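Uncharacterized protein (Pyrococcus furiosus, PDB 4XLZ) probably removes an acetyl group from N,N'-diacetylchitobiose, as a metal-binding deacetylase of carbohydrate esterase family 14. Local coordinates at residues N4-T7 and F8-F12; F12-L15 and L16-L20. One frame throughout, in Å; residues are numbered along the deposited sequence.

Interaction 1 of 2, residues N4-T7 and F8-F12; sequences NVST and FEEAF
Thr-7 is the N-cap of helix 8-19, and its hydroxyl oxygen OG1 accepts a hydrogen bond from Glu-10 N at 3.1 Å. Only this half of a capping box is formed: the returning bond from the Glu-10 carboxylate goes one residue further back, Ser-6 N donating to Glu-10 OE1 at 2.8 Å. The torsions account for both bonds. With chi1 at 62°, Thr-7 OG1 sits between its own N and carbonyl carbon, facing the first turn, whereas Glu-10 is fully extended with CG opposite its N (chi1 -172°) and runs back along the incoming loop. Ser-6 N meets OE1 from above the carboxylate, 51° out of its plane, although the N-H itself points almost straight at the oxygen. Ala-11 N donates to Thr-7 O, closing the first regular helical turn.

Val-5 supplies the apolar side. CG1 lies against the Glu-10 methylene CG at 3.7 Å, the two side chains crossing at a slant, and CG2 reaches Ala-11 CB at 4.0 Å. Met-236 of the second subunit packs on Val-5, while Phe-8 N donates to the Glu-240 carboxylate of that subunit, so the helix start also lies at a subunit interface.

Three waters extend the polar network. Water 1 donates to both Asn-4 O and Glu-10 OE2, while waters 2 and 3 each donate to OE1; water 3 also bonds Thr-7 OG1 at 2.9 Å. OE1 thus receives three hydrogen bonds, one from backbone and two from water, which would restrain the rotation of the carboxylate and is consistent with its being charged; that charge, near the helix N terminus, would interact favourably with the helix dipole.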
loop_
_atom_site.group_PDB
_atom_site.type_symbol
_atom_site.label_atom_id
_atom_site.label_comp_id
_atom_site.label_asym_id
_atom_site.label_seq_id
_atom_site.Cartn_x
_atom_site.Cartn_y
_atom_site.Cartn_z
ATOM N N ASN A 4 39.653 -27.125 -15.571
ATOM C CA ASN A 4 40.034 -28.483 -15.928
ATOM C C ASN A 4 38.945 -29.533 -15.909
ATOM O O ASN A 4 39.092 -30.624 -16.462
ATOM C CB ASN A 4 41.258 -28.846 -15.073
ATOM C CG ASN A 4 42.518 -28.082 -15.567
ATOM O OD1 ASN A 4 42.468 -27.351 -16.602
ATOM N ND2 ASN A 4 43.556 -28.120 -14.804
ATOM N N VAL A 5 37.758 -29.181 -15.505
ATOM C CA VAL A 5 36.600 -30.088 -15.671
ATOM C C VAL A 5 36.113 -30.033 -17.106
ATOM O O VAL A 5 36.246 -28.953 -17.777
ATOM C CB VAL A 5 35.479 -29.659 -14.675
ATOM C CG1 VAL A 5 35.930 -29.956 -13.246
ATOM C CG2 VAL A 5 35.195 -28.141 -14.762
ATOM N N SER A 6 35.541 -31.140 -17.578
ATOM C CA SER A 6 35.189 -31.236 -18.964
ATOM C C SER A 6 33.729 -31.329 -19.250
ATOM O O SER A 6 33.372 -31.274 -20.432
ATOM C CB SER A 6 35.788 -32.612 -19.482
ATOM O OG SER A 6 37.093 -32.282 -19.734
ATOM N N THR A 7 32.979 -31.712 -18.250
ATOM C CA THR A 7 31.539 -31.826 -18.506
ATOM C C THR A 7 30.779 -31.088 -17.389
ATOM O O THR A 7 31.310 -30.861 -16.307
ATOM C CB THR A 7 31.020 -33.298 -18.427
ATOM O OG1 THR A 7 31.206 -33.834 -17.151
ATOM C CG2 THR A 7 31.754 -34.258 -19.435
ATOM N N PHE A 8 29.483 -30.790 -17.682
ATOM C CA PHE A 8 28.736 -30.047 -16.660
ATOM C C PHE A 8 28.603 -30.952 -15.462
ATOM O O PHE A 8 28.676 -30.519 -14.309
ATOM C CB PHE A 8 27.290 -29.728 -17.253
ATOM C CG PHE A 8 26.321 -29.372 -16.146
ATOM C CD1 PHE A 8 26.500 -28.174 -15.458
ATOM C CD2 PHE A 8 25.328 -30.266 -15.737
ATOM C CE1 PHE A 8 25.642 -27.909 -14.346
ATOM C CE2 PHE A 8 24.477 -30.030 -14.637
ATOM C CZ PHE A 8 24.640 -28.808 -13.962
ATOM N N GLU A 9 28.338 -32.264 -15.685
ATOM C CA GLU A 9 28.140 -33.141 -14.534
ATOM C C GLU A 9 29.372 -33.099 -13.595
ATOM O O GLU A 9 29.295 -32.996 -12.361
ATOM C CB GLU A 9 27.856 -34.593 -15.009
ATOM C CG GLU A 9 27.821 -35.536 -13.827
ATOM C CD GLU A 9 27.327 -36.951 -14.273
ATOM O OE1 GLU A 9 27.000 -37.102 -15.468
ATOM O OE2 GLU A 9 27.313 -37.884 -13.453
ATOM N N GLU A 10 30.565 -33.143 -14.211
ATOM C CA GLU A 10 31.783 -32.998 -13.419
ATOM C C GLU A 10 31.887 -31.682 -12.627
ATOM O O GLU A 10 32.233 -31.662 -11.477
ATOM C CB GLU A 10 33.000 -33.160 -14.416
ATOM C CG GLU A 10 34.266 -33.227 -13.678
ATOM C CD GLU A 10 35.526 -33.398 -14.584
ATOM O OE1 GLU A 10 35.447 -33.371 -15.837
ATOM O OE2 GLU A 10 36.597 -33.546 -13.946
ATOM N N ALA A 11 31.615 -30.559 -13.320
ATOM C CA ALA A 11 31.617 -29.295 -12.674
ATOM C C ALA A 11 30.592 -29.183 -11.517
ATOM O O ALA A 11 30.910 -28.662 -10.462
ATOM C CB ALA A 11 31.359 -28.203 -13.718
ATOM N N PHE A 12 29.363 -29.619 -11.803
ATOM C CA PHE A 12 28.352 -29.629 -10.806
ATOM C C PHE A 12 28.721 -30.403 -9.545
ATOM O O PHE A 12 28.591 -29.924 -8.414
ATOM C CB PHE A 12 27.056 -30.231 -11.468
ATOM C CG PHE A 12 25.917 -30.411 -10.471
ATOM C CD1 PHE A 12 25.025 -29.324 -10.226
ATOM C CD2 PHE A 12 25.728 -31.630 -9.842
ATOM C CE1 PHE A 12 23.921 -29.516 -9.340
ATOM C CE2 PHE A 12 24.665 -31.832 -8.961
ATOM C CZ PHE A 12 23.738 -30.810 -8.733
HETATM O O HOH W 1 39.037 -33.059 -14.708
HETATM O O HOH W 2 37.505 -34.368 -17.035
HETATM O O HOH W 3 33.885 -34.928 -17.159
#

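Interaction 2 of 2, residues F12-L15 and L16-L20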
loop_
_atom_site.group_PDB
_atom_site.type_symbol
_atom_site.label_atom_id
_atom_site.label_comp_id
_atom_site.label_asym_id
_atom_site.label_seq_id
_atom_site.Cartn_x
_atom_site.Cartn_y
_atom_site.Cartn_z
ATOM N N PHE A 12 29.363 -29.619 -11.803
ATOM C CA PHE A 12 28.352 -29.629 -10.806
ATOM C C PHE A 12 28.721 -30.403 -9.545
ATOM O O PHE A 12 28.591 -29.924 -8.414
ATOM C CB PHE A 12 27.056 -30.231 -11.468
ATOM C CG PHE A 12 25.917 -30.411 -10.471
ATOM C CD1 PHE A 12 25.025 -29.324 -10.226
ATOM C CD2 PHE A 12 25.728 -31.630 -9.842
ATOM C CE1 PHE A 12 23.921 -29.516 -9.340
ATOM C CE2 PHE A 12 24.665 -31.832 -8.961
ATOM C CZ PHE A 12 23.738 -30.810 -8.733
ATOM N N ASN A 13 29.287 -31.606 -9.761
ATOM C CA ASN A 13 29.673 -32.361 -8.556
ATOM C C ASN A 13 30.811 -31.675 -7.793
ATOM O O ASN A 13 30.868 -31.637 -6.558
ATOM C CB ASN A 13 30.172 -33.796 -9.003
ATOM C CG ASN A 13 29.055 -34.697 -9.541
ATOM O OD1 ASN A 13 27.928 -34.539 -9.215
ATOM N ND2 ASN A 13 29.415 -35.662 -10.378
ATOM N N LYS A 14 31.775 -31.133 -8.534
ATOM C CA LYS A 14 32.859 -30.440 -7.858
ATOM C C LYS A 14 32.427 -29.140 -7.132
ATOM O O LYS A 14 32.859 -28.808 -6.017
ATOM C CB LYS A 14 33.964 -30.144 -8.878
ATOM C CG LYS A 14 35.261 -29.561 -8.274
ATOM C CD LYS A 14 36.209 -29.206 -9.483
ATOM C CE LYS A 14 37.474 -28.423 -8.942
ATOM N NZ LYS A 14 38.389 -29.562 -8.296
ATOM N N LEU A 15 31.480 -28.429 -7.791
ATOM C CA LEU A 15 30.950 -27.189 -7.147
ATOM C C LEU A 15 30.280 -27.614 -5.825
ATOM O O LEU A 15 30.483 -26.985 -4.793
ATOM C CB LEU A 15 29.927 -26.568 -8.103
ATOM C CG LEU A 15 29.274 -25.289 -7.481
ATOM C CD1 LEU A 15 30.303 -24.100 -7.440
ATOM C CD2 LEU A 15 28.056 -24.924 -8.431
ATOM N N LEU A 16 29.423 -28.638 -5.844
ATOM C CA LEU A 16 28.720 -29.031 -4.580
ATOM C C LEU A 16 29.619 -29.634 -3.522
ATOM O O LEU A 16 29.536 -29.218 -2.386
ATOM C CB LEU A 16 27.628 -30.066 -4.888
ATOM C CG LEU A 16 26.332 -29.612 -5.456
ATOM C CD1 LEU A 16 25.665 -31.029 -5.585
ATOM C CD2 LEU A 16 25.582 -28.836 -4.410
ATOM N N LYS A 17 30.579 -30.477 -3.911
ATOM C CA LYS A 17 31.406 -31.213 -2.909
ATOM C C LYS A 17 32.492 -30.385 -2.421
ATOM O O LYS A 17 32.757 -30.331 -1.236
ATOM C CB LYS A 17 31.976 -32.469 -3.587
ATOM C CG LYS A 17 32.903 -33.333 -2.636
ATOM C CD LYS A 17 33.958 -34.146 -3.566
ATOM C CE LYS A 17 35.103 -34.816 -2.807
ATOM N NZ LYS A 17 34.454 -35.547 -1.703
ATOM N N GLU A 18 33.203 -29.698 -3.333
ATOM C CA GLU A 18 34.412 -28.980 -2.918
ATOM C C GLU A 18 34.189 -27.540 -2.653
ATOM O O GLU A 18 34.746 -26.969 -1.688
ATOM C CB GLU A 18 35.533 -29.095 -3.962
ATOM C CG GLU A 18 35.898 -30.556 -4.197
ATOM C CD GLU A 18 37.031 -30.746 -5.203
ATOM O OE1 GLU A 18 37.603 -29.755 -5.685
ATOM O OE2 GLU A 18 37.211 -31.909 -5.587
ATOM N N VAL A 19 33.532 -26.827 -3.563
ATOM C CA VAL A 19 33.469 -25.401 -3.333
ATOM C C VAL A 19 32.407 -25.043 -2.247
ATOM O O VAL A 19 32.663 -24.180 -1.379
ATOM C CB VAL A 19 33.057 -24.723 -4.652
ATOM C CG1 VAL A 19 32.781 -23.195 -4.494
ATOM C CG2 VAL A 19 34.169 -24.976 -5.776
ATOM N N LEU A 20 31.273 -25.755 -2.299
ATOM C CA LEU A 20 30.125 -25.390 -1.384
ATOM C C LEU A 20 30.114 -26.283 -0.134
ATOM O O LEU A 20 29.366 -26.016 0.820
ATOM C CB LEU A 20 28.812 -25.454 -2.201
ATOM C CG LEU A 20 28.705 -24.479 -3.337
ATOM C CD1 LEU A 20 27.411 -24.718 -4.092
ATOM C CD2 LEU A 20 28.877 -22.998 -2.878
#
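From Phe-12 the backbone begins in ordinary alpha-helical spacing: Leu-16 N donates to Phe-12 O at 3.0 Å and Lys-17 N to Asn-13 O at 2.9 Å. The spacing then widens. Lys-14 O accepts twice, from Glu-18 N and, five residues on, from Val-19 N at 3.2 Å. Leu-15 O takes Leu-20 N at 2.9 Å, almost in line with the carbonyl bond (C=O...N 172°), and has a weak bond from Val-19 N. This shift from i+4 to i+5 donors is a pi-type turn near the C-terminal end of helix 8-19.

One turn apart, Lys-14 and Glu-18 form an i/i+4 salt bridge, NZ to OE1 2.7 Å, on the syn side of the carboxylate. The lysine chain stays extended to CE, then bends at chi4 (77°) to swing NZ onto that oxygen. On a different side of the helix, Leu-15 CG touches Leu-20 CD1 at 3.9 Å and Leu-15 CD1 meets Val-19 CG1; Pro-229 of the second subunit packs on both Leu-15 and Val-19. Leu-16 lies beside Phe-12, pointing the same way, with CG over one ring face and CD1 3.6 Å from CE2.

In the fold
Following the chain from the N terminus, interaction 1 closes the turn where the loop at 4-7 enters helix 8-19, and interaction 2 takes up the same helix at Phe-12, which both share, and carries it into the wider pi-type turn. The two follow in sequence, neither nesting nor crossing; their centres are about 10 Å apart, and Val-5 CG1 packs on Lys-14 CD between them. Both lie on the same side of the chain's centre. Phe-257 packs on Phe-12 and Leu-16, and Leu-266 on Phe-12, so the C-terminal part of the chain lies against the helix, while the second subunit touches both contacts. Helix 8-19 thus packs between the C-terminal part of its own chain and the second subunit.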